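Local coordinates for protein synthesis inhibitor I (Hordeum vulgare, PDB 4FBH) that is a plant member of the ribosome-inactivating protein family, named as a protein synthesis inhibitor, and holds adenosine monophosphate in a pocket, at residues L128-L133 / S199-N204; D215-L220 / N252-L257; E89-S94 / H146-A151; A16-Q21 / V66-S71. All blocks are in the same frame, centred on the assembly; numbering follows the deposited sequence.

The four contacts occupy separate parts of a single chain, and none touches another. Interaction 4 comes first along the chain. Its two strands lie at one edge of the mixed sheet, with 15-19 outermost. Interaction 3 reaches the same sheet through strand 88-92, and its centre lies about 16 Å from that of interaction 4. Interaction 1 pairs two short strands that flank a mostly helical region, and its segments alternate along the chain with those of interaction 3. Interaction 2 comes last and lies across the chain's centre from interactions 3 and 4. Interactions 3 and 4 involve the sheet, 1 and 2 the mainly helical part. Their nearest side chains lie about 8 to 12 Å from adenosine monophosphate.

Interaction 1: residues L128-L133 / S199-N204; sequences LTNVAL and SGKIGN
Leu133 and Gly200 form an antiparallel bridge in the small two-stranded sheet of 133-134 and 199-200. The contact brings the loop after helix 118-122 against the chain that leads into helix 204-210. The pair is a hydrogen-bonded one. Leu133 N donates to Gly200 O at 2.7 Å and is nearly straight, 171° at the hydrogen. Gly200 N returns a bond to Leu133 O at 2.9 Å. Ser199 CA adds a C-H...O contact to Leu133 O at 3.4 Å. Past the bridge direct backbone bonds stop, though the chains stay close, and two waters join them. One donates to Leu128 O at 2.9 Å and accepts from Ile202 N at 3.0 Å. The other donates to Ile202 O and only weakly to Thr129 O. Apolar side chains close the inner side. Leu133 CD1 touches Ile202 CG2 at 4.0 Å, with Phe185 and Leu189 of helix 180-189 beside them. Thr129 CG2 rests against Ile202 O and Gly203 O, 3.3 Å from the latter. A bend at chi3 (58°) carries the end of Lys201 back over the Thr129-Asn130 backbone. Lys201 CG lies 3.4 Å from Val131 O. Direct backbone bonds therefore fix the register at one end only. At the other, waters, methyl groups and the Lys201 chain do the joining, and Ile202 N finds its acceptor in a water.

Interaction 2: residues D215-L220 / N252-L257; sequences DLSAAL and NTLGIL
Leu254 and Leu257 pack against Leu216, Ser217 and Leu220 of helix 213-222. Leu254 CD1 meets Leu220 CD1 tip to tip at 3.8 Å. Leu216 and Leu254 instead lie alongside with their ends running opposite ways, and Leu216 CG is 4.0 Å from Leu254 CD1. Leu216 CG stands opposite the backbone N (chi1 -175°). This carries Leu216 CD2 on to Thr253 CG2 at 4.0 Å, with the threonine side chain nearly perpendicular to that of Leu216. Leu257 completes the layer. Leu257 CD2 lies 3.6 Å from Ser217 O and 4.0 Å from Leu220 CB.

The two hydroxyl residues touch the other segment without bonding to it: Ser217 through OG, Thr253 through its methyl. Ser217 OG lies 3.6 Å from Leu257 CA and 3.9 Å from Leu254 CD2. This hydroxyl is also hydrogen-bonded to Trp213 O and to Leu258 N, so it ties the helix to the chain just past Leu257. Thr253 OG1 bonds back to Gln249 O in its own helix.

All six touching residues are buried. Helix 213-222 thus packs on the end of helix 247-253 and the loop after it. This lies in the helical part of the ribosome-inactivating protein fold, next to the adenosine monophosphate pocket that Trp213 lines.

Interaction 3: residues E89-S94 / H146-A151; sequences EGFKSS and HGRTKA
Ser94 and His146 meet where inner strand 88-92 of the mixed sheet ends beside the end of helix 135-146. Earlier in the same strand, Glu89 and Gly90 both face Ala80 in a classic beta bulge.

The hydrogen bonds meet at one atom. His146 O accepts from Ser94 N at 3.1 Å. That donor lies in the carbonyl plane, on a lone pair. Ser94 OG donates to the same oxygen, His146 O, at 2.7 Å, tilted 24° out of the plane. The hydroxyl can do this because chi1 of 54° sets OG between the backbone N and the carbonyl carbon, on the same side as the amide. Two donors from one residue thus grip one carbonyl.

The ring contact uses the same two residues. Ser94 CB sits over one face of the His146 imidazole, 3.8 Å from its centroid, in a CH-pi contact. His146 ND1 is buried and has no polar partner in the model.

The remaining contacts are van der Waals packing by Ser93 and Phe91 on Arg148. Ser93 OG lies 3.6 Å from Arg148 CB, while its hydrogen bond goes to Leu145 O. The Arg148 chain runs extended past Phe91, and its guanidinium plane is turned 82° from the phenyl ring. The guanidinium bonds to Gln159 and makes a cation-pi contact with Trp99, whose ring also meets that of Phe91. Across the two segments, Arg148 CD touches the Phe91 ring in its plane, at the edge, 3.8 Å from Phe91 CZ.

Interaction 4: residues A16-Q21 / V66-S71; sequences ATFNVQ and VVLKAS
Asn19 works both along its own chain and across to Ser71, where the parallel pairing of 15-19 and 63-69 runs out. Asn19 OD1 accepts from Gln21 N at 2.8 Å, which makes an Asx turn. Asn19 ND2 lies against the backbone of Ser71, 3.4 Å from Ser71 C. With chi1 at -171° the amide swings toward the carbonyl side, where OD1 meets Gln21 N and ND2 turns to Ser71.

Ahead of it the strands pair residue by residue, from Ala16 with Val66 to Asn19 with Lys69. Their axes diverge by 16°. Four backbone bonds alternate between the chains. Val67 N donates to Ala16 O at 2.8 Å, Phe18 N to Val67 O at 2.8 Å, and Lys69 N to Phe18 O at 3.0 Å. Val20 N then donates to Lys69 O at 3.0 Å, so the ladder extends one residue past the strand into the turn.

Thr17 and Val67 stand next to each other on one face, with Thr17 OG1 3.9 Å from Val67 CB. On the other face Leu68 CD2 meets Phe18 CB at 3.8 Å and also touches the edge of the Phe18 ring, in its plane. Phe30 and Tyr27 meet that ring too, and Phe30 also touches Ala16 and Val66. Helix 24-38 packs on this face and lies in the connection, which also holds the hairpin 44-49, between the two parallel strands: a beta-alpha-beta crossover.

Interaction 1: residues L128-L133 / S199-N204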
# COMPACT_ATOMS: atom_id res chain seq x y z
N LEU A 128 -3.50 -4.85 -15.46
CA LEU A 128 -3.64 -5.13 -14.03
C LEU A 128 -4.65 -6.25 -13.77
O LEU A 128 -4.51 -7.02 -12.82
CB LEU A 128 -4.04 -3.85 -13.30
CG LEU A 128 -3.67 -3.62 -11.84
CD1 LEU A 128 -2.19 -3.82 -11.60
CD2 LEU A 128 -4.07 -2.22 -11.43
N THR A 129 -5.66 -6.35 -14.63
CA THR A 129 -6.70 -7.37 -14.50
C THR A 129 -6.26 -8.70 -15.09
O THR A 129 -7.07 -9.61 -15.22
CB THR A 129 -8.00 -6.93 -15.16
OG1 THR A 129 -7.72 -6.44 -16.48
CG2 THR A 129 -8.67 -5.83 -14.37
N ASN A 130 -4.99 -8.82 -15.45
CA ASN A 130 -4.44 -10.08 -15.93
C ASN A 130 -3.36 -10.59 -15.00
O ASN A 130 -2.74 -11.63 -15.26
CB ASN A 130 -3.90 -9.93 -17.36
CG ASN A 130 -4.95 -9.42 -18.34
OD1 ASN A 130 -6.06 -9.95 -18.42
ND2 ASN A 130 -4.61 -8.36 -19.07
N VAL A 131 -3.12 -9.86 -13.92
CA VAL A 131 -2.14 -10.29 -12.94
C VAL A 131 -2.82 -11.32 -12.03
O VAL A 131 -3.92 -11.10 -11.54
CB VAL A 131 -1.58 -9.11 -12.13
CG1 VAL A 131 -0.63 -9.60 -11.05
CG2 VAL A 131 -0.85 -8.14 -13.07
N ALA A 132 -2.17 -12.45 -11.83
CA ALA A 132 -2.76 -13.53 -11.07
C ALA A 132 -2.35 -13.42 -9.61
O ALA A 132 -1.18 -13.27 -9.30
CB ALA A 132 -2.32 -14.87 -11.65
N LEU A 133 -3.34 -13.48 -8.72
CA LEU A 133 -3.08 -13.41 -7.29
C LEU A 133 -3.47 -14.72 -6.62
O LEU A 133 -4.40 -15.40 -7.05
CB LEU A 133 -3.84 -12.23 -6.68
CG LEU A 133 -3.65 -10.90 -7.45
CD1 LEU A 133 -4.56 -9.81 -6.91
CD2 LEU A 133 -2.20 -10.45 -7.44
N SER A 199 -6.23 -19.40 -7.34
CA SER A 199 -5.78 -18.27 -8.14
C SER A 199 -6.94 -17.38 -8.58
O SER A 199 -8.05 -17.86 -8.84
CB SER A 199 -5.01 -18.77 -9.36
OG SER A 199 -4.94 -17.77 -10.36
N GLY A 200 -6.69 -16.07 -8.66
CA GLY A 200 -7.69 -15.12 -9.09
C GLY A 200 -7.10 -13.84 -9.65
O GLY A 200 -5.94 -13.52 -9.43
N LYS A 201 -7.93 -13.10 -10.39
CA LYS A 201 -7.54 -11.83 -10.97
C LYS A 201 -8.61 -10.81 -10.63
O LYS A 201 -9.80 -11.13 -10.63
CB LYS A 201 -7.42 -11.99 -12.49
CG LYS A 201 -6.35 -12.99 -12.92
CD LYS A 201 -6.66 -13.66 -14.27
CE LYS A 201 -6.83 -12.64 -15.39
NZ LYS A 201 -6.83 -13.23 -16.77
N ILE A 202 -8.22 -9.58 -10.33
CA ILE A 202 -9.22 -8.56 -10.00
C ILE A 202 -10.05 -8.18 -11.23
O ILE A 202 -9.60 -8.32 -12.37
CB ILE A 202 -8.61 -7.30 -9.36
CG1 ILE A 202 -7.88 -6.46 -10.40
CG2 ILE A 202 -7.69 -7.68 -8.21
CD1 ILE A 202 -7.37 -5.16 -9.86
N GLY A 203 -11.26 -7.70 -10.98
CA GLY A 203 -12.13 -7.25 -12.05
C GLY A 203 -11.82 -5.81 -12.44
O GLY A 203 -10.82 -5.24 -12.00
N ASN A 204 -12.68 -5.22 -13.26
CA ASN A 204 -12.46 -3.85 -13.73
C ASN A 204 -12.84 -2.80 -12.71
O ASN A 204 -12.32 -1.69 -12.73
CB ASN A 204 -13.19 -3.62 -15.04
CG ASN A 204 -12.59 -4.39 -16.18
OD1 ASN A 204 -11.73 -3.89 -16.89
ND2 ASN A 204 -13.02 -5.64 -16.34
O HOH W 1 -5.37 -9.20 -11.04
O HOH W 2 -10.31 -9.92 -14.40

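Interaction 2: residues D215-L220 / N252-L257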
# COMPACT_ATOMS: atom_id res chain seq x y z
N ASP A 215 -9.16 10.09 -5.46
CA ASP A 215 -10.52 10.51 -5.81
C ASP A 215 -11.59 9.96 -4.88
O ASP A 215 -12.49 10.68 -4.48
CB ASP A 215 -10.86 10.11 -7.26
CG ASP A 215 -10.03 10.88 -8.27
OD1 ASP A 215 -9.62 12.01 -7.96
OD2 ASP A 215 -9.78 10.34 -9.37
N LEU A 216 -11.50 8.67 -4.57
CA LEU A 216 -12.50 8.00 -3.74
C LEU A 216 -12.35 8.47 -2.29
O LEU A 216 -13.34 8.65 -1.57
CB LEU A 216 -12.33 6.48 -3.84
CG LEU A 216 -13.34 5.56 -3.16
CD1 LEU A 216 -14.76 5.96 -3.54
CD2 LEU A 216 -13.07 4.09 -3.51
N SER A 217 -11.11 8.69 -1.85
CA SER A 217 -10.86 9.24 -0.53
C SER A 217 -11.43 10.65 -0.42
O SER A 217 -12.21 10.93 0.47
CB SER A 217 -9.36 9.26 -0.24
OG SER A 217 -8.86 7.95 -0.19
N ALA A 218 -11.02 11.52 -1.35
CA ALA A 218 -11.50 12.90 -1.38
C ALA A 218 -13.02 13.01 -1.44
O ALA A 218 -13.59 13.93 -0.87
CB ALA A 218 -10.87 13.67 -2.57
N ALA A 219 -13.67 12.07 -2.13
CA ALA A 219 -15.13 12.07 -2.26
C ALA A 219 -15.89 11.72 -0.96
O ALA A 219 -17.03 12.17 -0.75
CB ALA A 219 -15.56 11.15 -3.40
N LEU A 220 -15.29 10.89 -0.11
CA LEU A 220 -15.85 10.60 1.19
C LEU A 220 -15.64 11.81 2.09
O LEU A 220 -16.55 12.22 2.81
CB LEU A 220 -15.18 9.37 1.81
CG LEU A 220 -16.06 8.14 2.03
CD1 LEU A 220 -15.45 7.21 3.07
CD2 LEU A 220 -17.47 8.54 2.43
N ASN A 252 -17.63 1.31 2.59
CA ASN A 252 -17.44 -0.14 2.58
C ASN A 252 -16.32 -0.60 1.65
O ASN A 252 -15.84 -1.73 1.75
CB ASN A 252 -18.75 -0.84 2.23
CG ASN A 252 -19.73 -0.85 3.38
OD1 ASN A 252 -19.67 -1.72 4.25
ND2 ASN A 252 -20.63 0.13 3.41
N THR A 253 -15.91 0.28 0.74
CA THR A 253 -14.87 -0.05 -0.24
C THR A 253 -13.49 0.34 0.30
O THR A 253 -12.52 -0.36 0.07
CB THR A 253 -15.16 0.62 -1.60
OG1 THR A 253 -16.41 0.12 -2.11
CG2 THR A 253 -14.07 0.33 -2.60
N LEU A 254 -13.44 1.44 1.04
CA LEU A 254 -12.20 1.99 1.54
C LEU A 254 -11.75 1.33 2.84
O LEU A 254 -12.54 1.19 3.79
CB LEU A 254 -12.34 3.51 1.75
CG LEU A 254 -12.18 4.42 0.53
CD1 LEU A 254 -12.77 5.80 0.80
CD2 LEU A 254 -10.72 4.55 0.15
N GLY A 255 -10.48 0.94 2.89
CA GLY A 255 -9.89 0.41 4.10
C GLY A 255 -9.28 1.53 4.92
O GLY A 255 -9.43 1.58 6.13
N ILE A 256 -8.57 2.43 4.24
CA ILE A 256 -8.02 3.62 4.88
C ILE A 256 -7.89 4.70 3.83
O ILE A 256 -7.51 4.42 2.70
CB ILE A 256 -6.67 3.35 5.60
CG1 ILE A 256 -6.21 4.58 6.39
CG2 ILE A 256 -5.58 2.92 4.61
CD1 ILE A 256 -5.13 4.27 7.45
N LEU A 257 -8.26 5.92 4.20
CA LEU A 257 -8.30 7.01 3.26
C LEU A 257 -6.96 7.71 3.22
O LEU A 257 -6.29 7.86 4.23
CB LEU A 257 -9.37 8.04 3.66
CG LEU A 257 -10.86 7.78 3.39
CD1 LEU A 257 -11.43 6.67 4.28
CD2 LEU A 257 -11.63 9.09 3.55

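Interaction 3: residues E89-S94 / H146-A151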
# COMPACT_ATOMS: atom_id res chain seq x y z
N GLU A 89 8.63 1.79 -1.54
CA GLU A 89 9.77 2.54 -2.06
C GLU A 89 11.05 1.74 -1.97
O GLU A 89 12.07 2.16 -2.49
CB GLU A 89 9.96 3.86 -1.30
CG GLU A 89 8.87 4.89 -1.51
CD GLU A 89 8.89 5.52 -2.90
OE1 GLU A 89 9.85 5.30 -3.66
OE2 GLU A 89 7.95 6.27 -3.22
N GLY A 90 11.00 0.60 -1.28
CA GLY A 90 12.20 -0.19 -1.08
C GLY A 90 11.97 -1.61 -0.59
O GLY A 90 10.95 -1.92 -0.00
N PHE A 91 12.94 -2.48 -0.86
CA PHE A 91 12.93 -3.81 -0.28
C PHE A 91 14.36 -4.26 -0.00
O PHE A 91 15.29 -3.87 -0.71
CB PHE A 91 12.14 -4.81 -1.13
CG PHE A 91 12.71 -5.05 -2.51
CD1 PHE A 91 13.69 -6.01 -2.71
CD2 PHE A 91 12.25 -4.34 -3.60
CE1 PHE A 91 14.22 -6.24 -3.98
CE2 PHE A 91 12.78 -4.57 -4.87
CZ PHE A 91 13.76 -5.52 -5.05
N LYS A 92 14.53 -5.06 1.05
CA LYS A 92 15.84 -5.55 1.44
C LYS A 92 15.99 -7.01 1.05
O LYS A 92 15.12 -7.83 1.32
CB LYS A 92 16.06 -5.38 2.94
CG LYS A 92 17.44 -5.81 3.40
CD LYS A 92 17.50 -6.00 4.91
CE LYS A 92 17.75 -4.69 5.63
NZ LYS A 92 17.97 -4.90 7.10
N SER A 93 17.11 -7.33 0.40
CA SER A 93 17.36 -8.67 -0.10
C SER A 93 18.13 -9.49 0.91
O SER A 93 18.68 -8.93 1.86
CB SER A 93 18.13 -8.62 -1.42
OG SER A 93 17.24 -8.64 -2.51
N SER A 94 18.21 -10.80 0.70
CA SER A 94 18.91 -11.68 1.64
C SER A 94 20.39 -11.34 1.83
O SER A 94 20.94 -11.60 2.90
CB SER A 94 18.72 -13.16 1.26
OG SER A 94 19.09 -13.41 -0.08
N HIS A 146 13.65 -11.80 -2.60
CA HIS A 146 14.60 -12.19 -1.56
C HIS A 146 15.89 -12.74 -2.16
O HIS A 146 16.96 -12.59 -1.57
CB HIS A 146 13.97 -13.25 -0.64
CG HIS A 146 14.55 -13.28 0.74
ND1 HIS A 146 14.69 -12.15 1.52
CD2 HIS A 146 14.99 -14.32 1.50
CE1 HIS A 146 15.21 -12.49 2.69
NE2 HIS A 146 15.40 -13.79 2.70
N GLY A 147 15.79 -13.39 -3.32
CA GLY A 147 16.93 -13.98 -4.00
C GLY A 147 17.59 -13.09 -5.04
O GLY A 147 18.51 -13.50 -5.75
N ARG A 148 17.11 -11.85 -5.13
CA ARG A 148 17.67 -10.87 -6.04
C ARG A 148 19.14 -10.58 -5.74
O ARG A 148 19.51 -10.30 -4.60
CB ARG A 148 16.86 -9.58 -6.00
CG ARG A 148 17.37 -8.53 -6.96
CD ARG A 148 16.44 -7.33 -7.02
NE ARG A 148 16.97 -6.28 -7.87
CZ ARG A 148 16.72 -6.19 -9.17
NH1 ARG A 148 15.95 -7.10 -9.76
NH2 ARG A 148 17.24 -5.20 -9.89
N THR A 149 19.97 -10.66 -6.78
CA THR A 149 21.38 -10.28 -6.70
C THR A 149 21.61 -9.02 -7.53
O THR A 149 20.79 -8.67 -8.38
CB THR A 149 22.29 -11.41 -7.24
OG1 THR A 149 22.12 -11.51 -8.65
CG2 THR A 149 21.91 -12.74 -6.61
N LYS A 150 22.72 -8.33 -7.30
CA LYS A 150 23.03 -7.12 -8.04
C LYS A 150 23.16 -7.39 -9.55
O LYS A 150 22.83 -6.54 -10.37
CB LYS A 150 24.29 -6.46 -7.50
CG LYS A 150 24.75 -5.23 -8.28
CD LYS A 150 23.63 -4.21 -8.45
CE LYS A 150 23.94 -3.20 -9.55
NZ LYS A 150 24.81 -2.08 -9.09
N ALA A 151 23.60 -8.59 -9.90
CA ALA A 151 23.77 -8.95 -11.31
C ALA A 151 22.45 -9.13 -12.03
O ALA A 151 22.42 -9.27 -13.25
CB ALA A 151 24.62 -10.21 -11.45

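Interaction 4: residues A16-Q21 / V66-S71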
# COMPACT_ATOMS: atom_id res chain seq x y z
N ALA A 16 5.16 -4.96 10.59
CA ALA A 16 4.09 -5.95 10.47
C ALA A 16 4.60 -7.18 9.74
O ALA A 16 5.20 -7.07 8.67
CB ALA A 16 2.90 -5.37 9.75
N THR A 17 4.35 -8.35 10.30
CA THR A 17 4.90 -9.59 9.78
C THR A 17 3.79 -10.51 9.29
O THR A 17 2.73 -10.58 9.90
CB THR A 17 5.74 -10.29 10.87
OG1 THR A 17 6.83 -9.44 11.23
CG2 THR A 17 6.29 -11.62 10.38
N PHE A 18 4.02 -11.18 8.16
CA PHE A 18 3.08 -12.16 7.66
C PHE A 18 3.80 -13.40 7.13
O PHE A 18 4.78 -13.30 6.40
CB PHE A 18 2.18 -11.57 6.58
CG PHE A 18 1.12 -12.51 6.08
CD1 PHE A 18 0.17 -13.04 6.95
CD2 PHE A 18 1.06 -12.86 4.74
CE1 PHE A 18 -0.82 -13.91 6.48
CE2 PHE A 18 0.08 -13.73 4.27
CZ PHE A 18 -0.86 -14.25 5.14
N ASN A 19 3.32 -14.57 7.51
CA ASN A 19 3.82 -15.80 6.93
C ASN A 19 2.94 -16.20 5.76
O ASN A 19 1.72 -16.28 5.89
CB ASN A 19 3.85 -16.92 7.98
CG ASN A 19 4.57 -18.16 7.46
OD1 ASN A 19 4.11 -18.81 6.53
ND2 ASN A 19 5.71 -18.47 8.06
N VAL A 20 3.58 -16.43 4.62
CA VAL A 20 2.90 -16.75 3.36
C VAL A 20 1.98 -17.98 3.46
O VAL A 20 0.98 -18.08 2.75
CB VAL A 20 3.97 -16.94 2.25
CG1 VAL A 20 3.45 -17.74 1.08
CG2 VAL A 20 4.49 -15.58 1.79
N GLN A 21 2.30 -18.89 4.37
CA GLN A 21 1.56 -20.15 4.51
C GLN A 21 0.39 -20.07 5.48
O GLN A 21 -0.36 -21.05 5.65
CB GLN A 21 2.52 -21.28 4.92
CG GLN A 21 3.59 -21.59 3.88
CD GLN A 21 2.99 -22.00 2.55
OE1 GLN A 21 2.03 -22.76 2.50
NE2 GLN A 21 3.56 -21.48 1.46
N VAL A 66 7.10 -4.12 6.41
CA VAL A 66 6.32 -5.34 6.35
C VAL A 66 7.35 -6.42 6.08
O VAL A 66 8.20 -6.27 5.19
CB VAL A 66 5.29 -5.30 5.19
CG1 VAL A 66 4.74 -6.68 4.91
CG2 VAL A 66 4.16 -4.35 5.51
N VAL A 67 7.30 -7.49 6.87
CA VAL A 67 8.17 -8.63 6.67
C VAL A 67 7.33 -9.82 6.22
O VAL A 67 6.36 -10.21 6.89
CB VAL A 67 8.94 -9.01 7.97
CG1 VAL A 67 9.83 -10.22 7.73
CG2 VAL A 67 9.74 -7.83 8.48
N LEU A 68 7.68 -10.37 5.06
CA LEU A 68 7.00 -11.53 4.51
C LEU A 68 7.96 -12.70 4.57
O LEU A 68 9.09 -12.61 4.09
CB LEU A 68 6.57 -11.28 3.05
CG LEU A 68 5.46 -10.24 2.87
CD1 LEU A 68 5.31 -9.78 1.43
CD2 LEU A 68 4.15 -10.81 3.38
N LYS A 69 7.51 -13.79 5.18
CA LYS A 69 8.34 -14.97 5.37
C LYS A 69 7.76 -16.07 4.53
O LYS A 69 6.58 -16.38 4.66
CB LYS A 69 8.35 -15.39 6.85
CG LYS A 69 9.06 -14.43 7.79
CD LYS A 69 9.23 -15.05 9.17
CE LYS A 69 10.16 -14.22 10.06
NZ LYS A 69 10.43 -14.86 11.40
N ALA A 70 8.57 -16.64 3.65
CA ALA A 70 8.11 -17.71 2.77
C ALA A 70 7.99 -19.01 3.54
O ALA A 70 7.37 -19.97 3.07
CB ALA A 70 9.06 -17.88 1.59
N SER A 71 8.57 -19.03 4.74
CA SER A 71 8.59 -20.22 5.57
C SER A 71 8.70 -19.84 7.04
O SER A 71 9.25 -18.78 7.36
CB SER A 71 9.76 -21.13 5.16
OG SER A 71 9.51 -21.74 3.90